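Local atomic coordinates of Obg-like ATPase 1 (Schizosaccharomyces pombe, PDB entry 1NI3), a protein that hydrolyses ATP and, less efficiently, GTP, and negatively regulates the G2/M transition of the cell cycle. Residues Leu262-Thr274 and Glu284-Ile297. Numbering follows the deposited sequence.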
ATOM      1  N   LEU A 262      10.264  -0.263  -7.861  1.00 44.62           N
ATOM      2  CA  LEU A 262      10.022  -0.648  -9.239  1.00 43.23           C
ATOM      3  C   LEU A 262      10.052  -2.174  -9.334  1.00 44.46           C
ATOM      4  O   LEU A 262      11.104  -2.798  -9.211  1.00 44.03           O
ATOM      5  CB  LEU A 262      11.094  -0.005 -10.112  1.00 43.06           C
ATOM      6  CG  LEU A 262      10.882   0.050 -11.616  1.00 42.86           C
ATOM      7  CD1 LEU A 262      12.005   0.846 -12.257  1.00 45.00           C
ATOM      8  CD2 LEU A 262      10.846  -1.352 -12.166  1.00 43.71           C
ATOM      9  N   ILE A 263       8.883  -2.766  -9.559  1.00 43.91           N
ATOM     10  CA  ILE A 263       8.739  -4.218  -9.645  1.00 43.66           C
ATOM     11  C   ILE A 263       8.446  -4.743 -11.057  1.00 46.53           C
ATOM     12  O   ILE A 263       7.295  -4.720 -11.492  1.00 48.43           O
ATOM     13  CB  ILE A 263       7.589  -4.701  -8.720  1.00 41.55           C
ATOM     14  CG1 ILE A 263       7.890  -4.327  -7.266  1.00 43.06           C
ATOM     15  CG2 ILE A 263       7.390  -6.195  -8.876  1.00 37.20           C
ATOM     16  CD1 ILE A 263       6.862  -4.858  -6.261  1.00 41.10           C
ATOM     17  N   PRO A 264       9.468  -5.243 -11.779  1.00 47.85           N
ATOM     18  CA  PRO A 264       9.226  -5.760 -13.129  1.00 46.59           C
ATOM     19  C   PRO A 264       8.416  -7.034 -12.986  1.00 47.68           C
ATOM     20  O   PRO A 264       8.782  -7.926 -12.223  1.00 50.64           O
ATOM     21  CB  PRO A 264      10.626  -6.019 -13.641  1.00 46.28           C
ATOM     22  CG  PRO A 264      11.330  -6.474 -12.412  1.00 48.65           C
ATOM     23  CD  PRO A 264      10.875  -5.447 -11.389  1.00 47.98           C
HETATM   24  N   MSE A 265       7.325  -7.121 -13.734  1.00 49.21           N
HETATM   25  CA  MSE A 265       6.431  -8.270 -13.655  1.00 47.73           C
HETATM   26  C   MSE A 265       5.863  -8.645 -15.018  1.00 47.00           C
HETATM   27  O   MSE A 265       6.240  -8.088 -16.039  1.00 47.38           O
HETATM   28  CB  MSE A 265       5.264  -7.902 -12.776  1.00 50.91           C
HETATM   29  CG  MSE A 265       4.362  -6.894 -13.451  1.00 57.59           C
HETATM   30 SE   MSE A 265       2.653  -6.914 -12.558  1.00 70.18          SE
HETATM   31  CE  MSE A 265       2.229  -8.778 -12.967  1.00 68.53           C
ATOM     32  N   SER A 266       4.914  -9.570 -15.002  1.00 45.57           N
ATOM     33  CA  SER A 266       4.245 -10.022 -16.206  1.00 43.48           C
ATOM     34  C   SER A 266       2.842 -10.543 -15.877  1.00 40.70           C
ATOM     35  O   SER A 266       2.667 -11.715 -15.543  1.00 41.79           O
ATOM     36  CB  SER A 266       5.065 -11.120 -16.885  1.00 45.32           C
ATOM     37  OG  SER A 266       4.282 -11.793 -17.876  1.00 45.63           O
ATOM     38  N   VAL A 267       1.857  -9.653 -15.954  1.00 37.61           N
ATOM     39  CA  VAL A 267       0.467  -9.994 -15.670  1.00 36.69           C
ATOM     40  C   VAL A 267       0.043 -11.260 -16.404  1.00 37.93           C
ATOM     41  O   VAL A 267      -0.792 -12.042 -15.915  1.00 34.97           O
ATOM     42  CB  VAL A 267      -0.471  -8.873 -16.114  1.00 37.45           C
ATOM     43  CG1 VAL A 267      -1.928  -9.281 -15.899  1.00 38.82           C
ATOM     44  CG2 VAL A 267      -0.147  -7.601 -15.349  1.00 35.42           C
ATOM     45  N   ALA A 268       0.627 -11.451 -17.582  1.00 37.74           N
ATOM     46  CA  ALA A 268       0.353 -12.604 -18.427  1.00 36.15           C
ATOM     47  C   ALA A 268       0.790 -13.860 -17.720  1.00 36.79           C
ATOM     48  O   ALA A 268       0.061 -14.850 -17.672  1.00 36.71           O
ATOM     49  CB  ALA A 268       1.127 -12.454 -19.734  1.00 38.15           C
ATOM     50  N   PHE A 269       1.999 -13.796 -17.170  1.00 37.45           N
ATOM     51  CA  PHE A 269       2.592 -14.922 -16.462  1.00 36.52           C
ATOM     52  C   PHE A 269       1.893 -15.173 -15.145  1.00 37.22           C
ATOM     53  O   PHE A 269       1.584 -16.322 -14.814  1.00 36.84           O
ATOM     54  CB  PHE A 269       4.065 -14.663 -16.150  1.00 37.91           C
ATOM     55  CG  PHE A 269       4.707 -15.773 -15.369  1.00 38.82           C
ATOM     56  CD1 PHE A 269       4.844 -17.031 -15.932  1.00 40.77           C
ATOM     57  CD2 PHE A 269       5.129 -15.583 -14.059  1.00 39.31           C
ATOM     58  CE1 PHE A 269       5.353 -18.097 -15.186  1.00 41.09           C
ATOM     59  CE2 PHE A 269       5.639 -16.647 -13.306  1.00 39.85           C
ATOM     60  CZ  PHE A 269       5.762 -17.900 -13.874  1.00 40.26           C
ATOM     61  N   GLU A 270       1.676 -14.105 -14.377  1.00 36.21           N
ATOM     62  CA  GLU A 270       1.013 -14.252 -13.092  1.00 39.06           C
ATOM     63  C   GLU A 270      -0.291 -14.982 -13.352  1.00 41.74           C
ATOM     64  O   GLU A 270      -0.579 -16.004 -12.727  1.00 43.43           O
ATOM     65  CB  GLU A 270       0.749 -12.888 -12.453  1.00 38.27           C
ATOM     66  CG  GLU A 270       1.986 -12.139 -11.957  1.00 39.32           C
ATOM     67  CD  GLU A 270       2.781 -12.913 -10.917  1.00 40.31           C
ATOM     68  OE1 GLU A 270       2.170 -13.517 -10.004  1.00 40.12           O
ATOM     69  OE2 GLU A 270       4.026 -12.894 -11.003  1.00 39.36           O
ATOM     70  N   GLU A 271      -1.061 -14.459 -14.303  1.00 42.74           N
ATOM     71  CA  GLU A 271      -2.332 -15.065 -14.660  1.00 42.45           C
ATOM     72  C   GLU A 271      -2.192 -16.563 -14.883  1.00 38.51           C
ATOM     73  O   GLU A 271      -2.854 -17.366 -14.226  1.00 34.67           O
ATOM     74  CB  GLU A 271      -2.910 -14.399 -15.918  1.00 47.23           C
ATOM     75  CG  GLU A 271      -4.174 -15.063 -16.450  1.00 54.15           C
ATOM     76  CD  GLU A 271      -5.291 -15.103 -15.430  1.00 61.96           C
ATOM     77  OE1 GLU A 271      -5.771 -14.017 -15.033  1.00 67.05           O
ATOM     78  OE2 GLU A 271      -5.683 -16.218 -15.010  1.00 67.38           O
ATOM     79  N   ARG A 272      -1.308 -16.939 -15.800  1.00 36.58           N
ATOM     80  CA  ARG A 272      -1.116 -18.358 -16.111  1.00 38.91           C
ATOM     81  C   ARG A 272      -0.765 -19.195 -14.891  1.00 39.29           C
ATOM     82  O   ARG A 272      -1.146 -20.357 -14.804  1.00 41.43           O
ATOM     83  CB  ARG A 272      -0.037 -18.578 -17.199  1.00 34.32           C
ATOM     84  CG  ARG A 272      -0.072 -20.005 -17.750  1.00 32.59           C
ATOM     85  CD  ARG A 272       0.811 -20.244 -18.987  1.00 33.88           C
ATOM     86  NE  ARG A 272       2.120 -20.795 -18.651  1.00 31.61           N
ATOM     87  CZ  ARG A 272       3.133 -20.070 -18.207  1.00 32.60           C
ATOM     88  NH1 ARG A 272       2.971 -18.770 -18.059  1.00 34.48           N
ATOM     89  NH2 ARG A 272       4.290 -20.640 -17.897  1.00 29.83           N
ATOM     90  N   LEU A 273      -0.060 -18.603 -13.934  1.00 40.71           N
ATOM     91  CA  LEU A 273       0.332 -19.346 -12.747  1.00 39.56           C
ATOM     92  C   LEU A 273      -0.850 -19.745 -11.864  1.00 38.18           C
ATOM     93  O   LEU A 273      -0.814 -20.770 -11.181  1.00 36.33           O
ATOM     94  CB  LEU A 273       1.367 -18.545 -11.949  1.00 38.12           C
ATOM     95  CG  LEU A 273       2.594 -19.303 -11.416  1.00 37.06           C
ATOM     96  CD1 LEU A 273       3.198 -20.225 -12.477  1.00 38.49           C
ATOM     97  CD2 LEU A 273       3.612 -18.273 -10.974  1.00 36.85           C
ATOM     98  N   THR A 274      -1.909 -18.950 -11.898  1.00 37.19           N
ATOM     99  CA  THR A 274      -3.082 -19.247 -11.088  1.00 38.84           C
ATOM    100  C   THR A 274      -3.715 -20.554 -11.531  1.00 40.56           C
ATOM    101  O   THR A 274      -4.588 -21.077 -10.853  1.00 41.42           O
ATOM    102  CB  THR A 274      -4.155 -18.126 -11.183  1.00 39.77           C
ATOM    103  OG1 THR A 274      -4.662 -18.051 -12.524  1.00 42.36           O
ATOM    104  CG2 THR A 274      -3.548 -16.775 -10.813  1.00 38.86           C
ATOM    105  N   GLU A 284       6.794 -25.606 -11.710  1.00 51.24           N
ATOM    106  CA  GLU A 284       6.774 -24.854 -12.967  1.00 48.62           C
ATOM    107  C   GLU A 284       7.700 -23.647 -12.856  1.00 45.78           C
ATOM    108  O   GLU A 284       8.458 -23.330 -13.778  1.00 40.68           O
ATOM    109  CB  GLU A 284       5.335 -24.390 -13.256  1.00 49.91           C
ATOM    110  CG  GLU A 284       5.155 -23.441 -14.450  1.00 50.67           C
ATOM    111  CD  GLU A 284       5.395 -24.103 -15.790  1.00 51.73           C
ATOM    112  OE1 GLU A 284       5.617 -25.333 -15.812  1.00 54.72           O
ATOM    113  OE2 GLU A 284       5.359 -23.393 -16.825  1.00 52.73           O
ATOM    114  N   CYS A 285       7.625 -22.976 -11.713  1.00 45.11           N
ATOM    115  CA  CYS A 285       8.446 -21.812 -11.458  1.00 46.58           C
ATOM    116  C   CYS A 285       9.917 -22.212 -11.415  1.00 49.42           C
ATOM    117  O   CYS A 285      10.783 -21.444 -11.844  1.00 49.92           O
ATOM    118  CB  CYS A 285       8.031 -21.164 -10.139  1.00 46.85           C
ATOM    119  SG  CYS A 285       6.894 -19.783 -10.328  1.00 46.50           S
ATOM    120  N   LYS A 286      10.205 -23.413 -10.906  1.00 51.01           N
ATOM    121  CA  LYS A 286      11.589 -23.875 -10.835  1.00 52.59           C
ATOM    122  C   LYS A 286      12.105 -24.227 -12.223  1.00 51.72           C
ATOM    123  O   LYS A 286      13.175 -23.783 -12.611  1.00 51.83           O
ATOM    124  CB  LYS A 286      11.728 -25.084  -9.900  1.00 57.75           C
ATOM    125  CG  LYS A 286      13.179 -25.315  -9.432  1.00 63.43           C
ATOM    126  CD  LYS A 286      13.284 -26.287  -8.246  1.00 69.27           C
ATOM    127  CE  LYS A 286      12.604 -25.748  -6.982  1.00 73.00           C
ATOM    128  NZ  LYS A 286      12.604 -26.731  -5.852  1.00 75.48           N
ATOM    129  N   LYS A 287      11.334 -25.011 -12.968  1.00 52.79           N
ATOM    130  CA  LYS A 287      11.723 -25.408 -14.313  1.00 54.94           C
ATOM    131  C   LYS A 287      12.009 -24.195 -15.184  1.00 55.30           C
ATOM    132  O   LYS A 287      12.939 -24.211 -15.982  1.00 58.76           O
ATOM    133  CB  LYS A 287      10.628 -26.273 -14.953  1.00 59.30           C
ATOM    134  CG  LYS A 287      10.461 -27.650 -14.285  1.00 69.10           C
ATOM    135  CD  LYS A 287       9.420 -28.555 -14.988  1.00 72.24           C
ATOM    136  CE  LYS A 287       7.988 -28.028 -14.833  1.00 73.92           C
ATOM    137  NZ  LYS A 287       6.952 -28.911 -15.454  1.00 71.20           N
ATOM    138  N   LEU A 288      11.216 -23.140 -15.026  1.00 55.82           N
ATOM    139  CA  LEU A 288      11.407 -21.911 -15.799  1.00 54.97           C
ATOM    140  C   LEU A 288      12.399 -20.996 -15.105  1.00 54.14           C
ATOM    141  O   LEU A 288      12.786 -19.949 -15.629  1.00 52.53           O
ATOM    142  CB  LEU A 288      10.077 -21.184 -15.969  1.00 55.57           C
ATOM    143  CG  LEU A 288       9.202 -21.813 -17.046  1.00 55.41           C
ATOM    144  CD1 LEU A 288       7.828 -21.170 -17.052  1.00 56.86           C
ATOM    145  CD2 LEU A 288       9.893 -21.638 -18.386  1.00 57.31           C
ATOM    146  N   ASN A 289      12.803 -21.414 -13.915  1.00 53.22           N
ATOM    147  CA  ASN A 289      13.739 -20.656 -13.117  1.00 53.58           C
ATOM    148  C   ASN A 289      13.262 -19.234 -12.897  1.00 50.64           C
ATOM    149  O   ASN A 289      13.846 -18.274 -13.413  1.00 46.40           O
ATOM    150  CB  ASN A 289      15.115 -20.632 -13.776  1.00 60.56           C
ATOM    151  CG  ASN A 289      16.130 -19.880 -12.944  1.00 65.97           C
ATOM    152  OD1 ASN A 289      16.360 -20.215 -11.780  1.00 69.12           O
ATOM    153  ND2 ASN A 289      16.736 -18.850 -13.530  1.00 67.28           N
ATOM    154  N   THR A 290      12.196 -19.106 -12.118  1.00 49.06           N
ATOM    155  CA  THR A 290      11.635 -17.803 -11.812  1.00 48.73           C
ATOM    156  C   THR A 290      10.628 -17.949 -10.669  1.00 48.83           C
ATOM    157  O   THR A 290      10.409 -19.049 -10.167  1.00 48.76           O
ATOM    158  CB  THR A 290      10.959 -17.205 -13.064  1.00 48.28           C
ATOM    159  OG1 THR A 290      10.796 -15.792 -12.893  1.00 51.42           O
ATOM    160  CG2 THR A 290       9.607 -17.861 -13.317  1.00 48.28           C
ATOM    161  N   LYS A 291      10.024 -16.843 -10.253  1.00 49.56           N
ATOM    162  CA  LYS A 291       9.070 -16.877  -9.150  1.00 51.81           C
ATOM    163  C   LYS A 291       7.977 -15.838  -9.308  1.00 51.39           C
ATOM    164  O   LYS A 291       8.206 -14.788  -9.905  1.00 51.80           O
ATOM    165  CB  LYS A 291       9.809 -16.642  -7.819  1.00 58.54           C
ATOM    166  CG  LYS A 291      10.497 -15.261  -7.679  1.00 59.86           C
ATOM    167  CD  LYS A 291      11.327 -15.196  -6.378  1.00 65.75           C
ATOM    168  CE  LYS A 291      12.043 -13.856  -6.164  1.00 69.86           C
ATOM    169  NZ  LYS A 291      12.700 -13.768  -4.819  1.00 70.71           N
ATOM    170  N   SER A 292       6.799 -16.115  -8.756  1.00 47.48           N
ATOM    171  CA  SER A 292       5.696 -15.166  -8.840  1.00 42.61           C
ATOM    172  C   SER A 292       5.993 -13.893  -8.055  1.00 41.66           C
ATOM    173  O   SER A 292       6.456 -13.958  -6.917  1.00 44.10           O
ATOM    174  CB  SER A 292       4.417 -15.789  -8.287  1.00 40.70           C
ATOM    175  OG  SER A 292       3.439 -14.773  -8.105  1.00 44.04           O
HETATM  176  N   MSE A 293       5.717 -12.743  -8.655  1.00 38.57           N
HETATM  177  CA  MSE A 293       5.956 -11.476  -7.994  1.00 38.70           C
HETATM  178  C   MSE A 293       4.849 -11.029  -7.047  1.00 38.09           C
HETATM  179  O   MSE A 293       5.038 -10.086  -6.282  1.00 37.94           O
HETATM  180  CB  MSE A 293       6.175 -10.391  -9.039  1.00 43.33           C
HETATM  181  CG  MSE A 293       7.264 -10.737  -9.971  1.00 51.31           C
HETATM  182 SE   MSE A 293       8.855 -10.954  -8.900  1.00 65.15          SE
HETATM  183  CE  MSE A 293       9.641  -9.220  -9.277  1.00 53.61           C
ATOM    184  N   LEU A 294       3.692 -11.684  -7.089  1.00 38.09           N
ATOM    185  CA  LEU A 294       2.601 -11.285  -6.209  1.00 36.73           C
ATOM    186  C   LEU A 294       3.104 -11.052  -4.799  1.00 35.50           C
ATOM    187  O   LEU A 294       3.089  -9.922  -4.322  1.00 36.16           O
ATOM    188  CB  LEU A 294       1.493 -12.343  -6.173  1.00 38.09           C
ATOM    189  CG  LEU A 294       0.662 -12.326  -7.446  1.00 40.39           C
ATOM    190  CD1 LEU A 294      -0.503 -13.290  -7.342  1.00 40.35           C
ATOM    191  CD2 LEU A 294       0.167 -10.905  -7.670  1.00 41.39           C
ATOM    192  N   PRO A 295       3.597 -12.112  -4.136  1.00 34.82           N
ATOM    193  CA  PRO A 295       4.089 -11.949  -2.771  1.00 30.37           C
ATOM    194  C   PRO A 295       4.858 -10.650  -2.652  1.00 28.73           C
ATOM    195  O   PRO A 295       4.486  -9.795  -1.870  1.00 29.73           O
ATOM    196  CB  PRO A 295       4.937 -13.190  -2.567  1.00 30.71           C
ATOM    197  CG  PRO A 295       5.413 -13.499  -3.963  1.00 33.52           C
ATOM    198  CD  PRO A 295       4.170 -13.320  -4.759  1.00 31.76           C
ATOM    199  N   LYS A 296       5.915 -10.490  -3.437  1.00 27.19           N
ATOM    200  CA  LYS A 296       6.693  -9.259  -3.385  1.00 29.39           C
ATOM    201  C   LYS A 296       5.795  -8.038  -3.535  1.00 32.77           C
ATOM    202  O   LYS A 296       5.870  -7.116  -2.720  1.00 36.45           O
ATOM    203  CB  LYS A 296       7.731  -9.224  -4.496  1.00 32.38           C
ATOM    204  CG  LYS A 296       8.436  -7.891  -4.652  1.00 32.82           C
ATOM    205  CD  LYS A 296       9.337  -7.608  -3.460  1.00 42.66           C
ATOM    206  CE  LYS A 296      10.294  -6.431  -3.708  1.00 46.92           C
ATOM    207  NZ  LYS A 296      11.360  -6.703  -4.743  1.00 46.64           N
ATOM    208  N   ILE A 297       4.952  -8.007  -4.567  1.00 31.68           N
ATOM    209  CA  ILE A 297       4.073  -6.854  -4.739  1.00 32.33           C
ATOM    210  C   ILE A 297       3.281  -6.572  -3.459  1.00 32.88           C
ATOM    211  O   ILE A 297       3.426  -5.500  -2.862  1.00 28.97           O
ATOM    212  CB  ILE A 297       3.104  -7.066  -5.910  1.00 34.21           C
ATOM    213  CG1 ILE A 297       3.869  -7.022  -7.241  1.00 34.91           C
ATOM    214  CG2 ILE A 297       2.018  -5.986  -5.899  1.00 31.75           C
ATOM    215  CD1 ILE A 297       3.058  -7.381  -8.439  1.00 34.03           C
TER
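The Phe269 ring meets Cys285 at its edge, the SG lying 5.5 Å from the ring centroid, while Thr290 CG2 and Leu288 CD1 approach obliquely. A flat aromatic suits this place, reaching from helix 267-273 to both the end of helix 278-287 and the loop beyond it. Leu273 CD2 touches both Cys285 SG and Ser292 CB, 3.7 Å from each. The guanidinium of Arg272 has Leu288 CD1 at its edge, and its NH2 makes a salt bridge of 3.1 Å to the anti lone pair of Glu284 OE2, the two planes 75° apart; its NH1 pairs with Glu235.

Glu270 grips the turn that leads into helix 294-304. With its chain bent at chi2 (-59°), the carboxylate reaches two donors: OE1 accepts from Ser292 OG at 2.6 Å through its syn lone pair, and OE2 takes Met293 N at 2.9 Å, 31° out of the carboxylate plane. Ser292 OG in turn caps Leu294 N, so a small hydroxyl residue serves both as donor and as acceptor. The N-terminal end of helix 294-304 would probably help stabilise the negative charge of this buried acid.

Towards the strand, contacts are apolar. Selenomethionine Met293 bends its flexible chain so that CE lies 3.8 Å from Ile263 CG2, and branched Ile263 sets CD1 against Ile297 CG1.

This is the margin of the central sheet in a P-loop GTPase (G) domain: edge strand 262-265, parallel to strand 227-232, leads into helix 267-273 and is covered by helix 294-304, while Pro264 touches Met233, predicted to bind ATP.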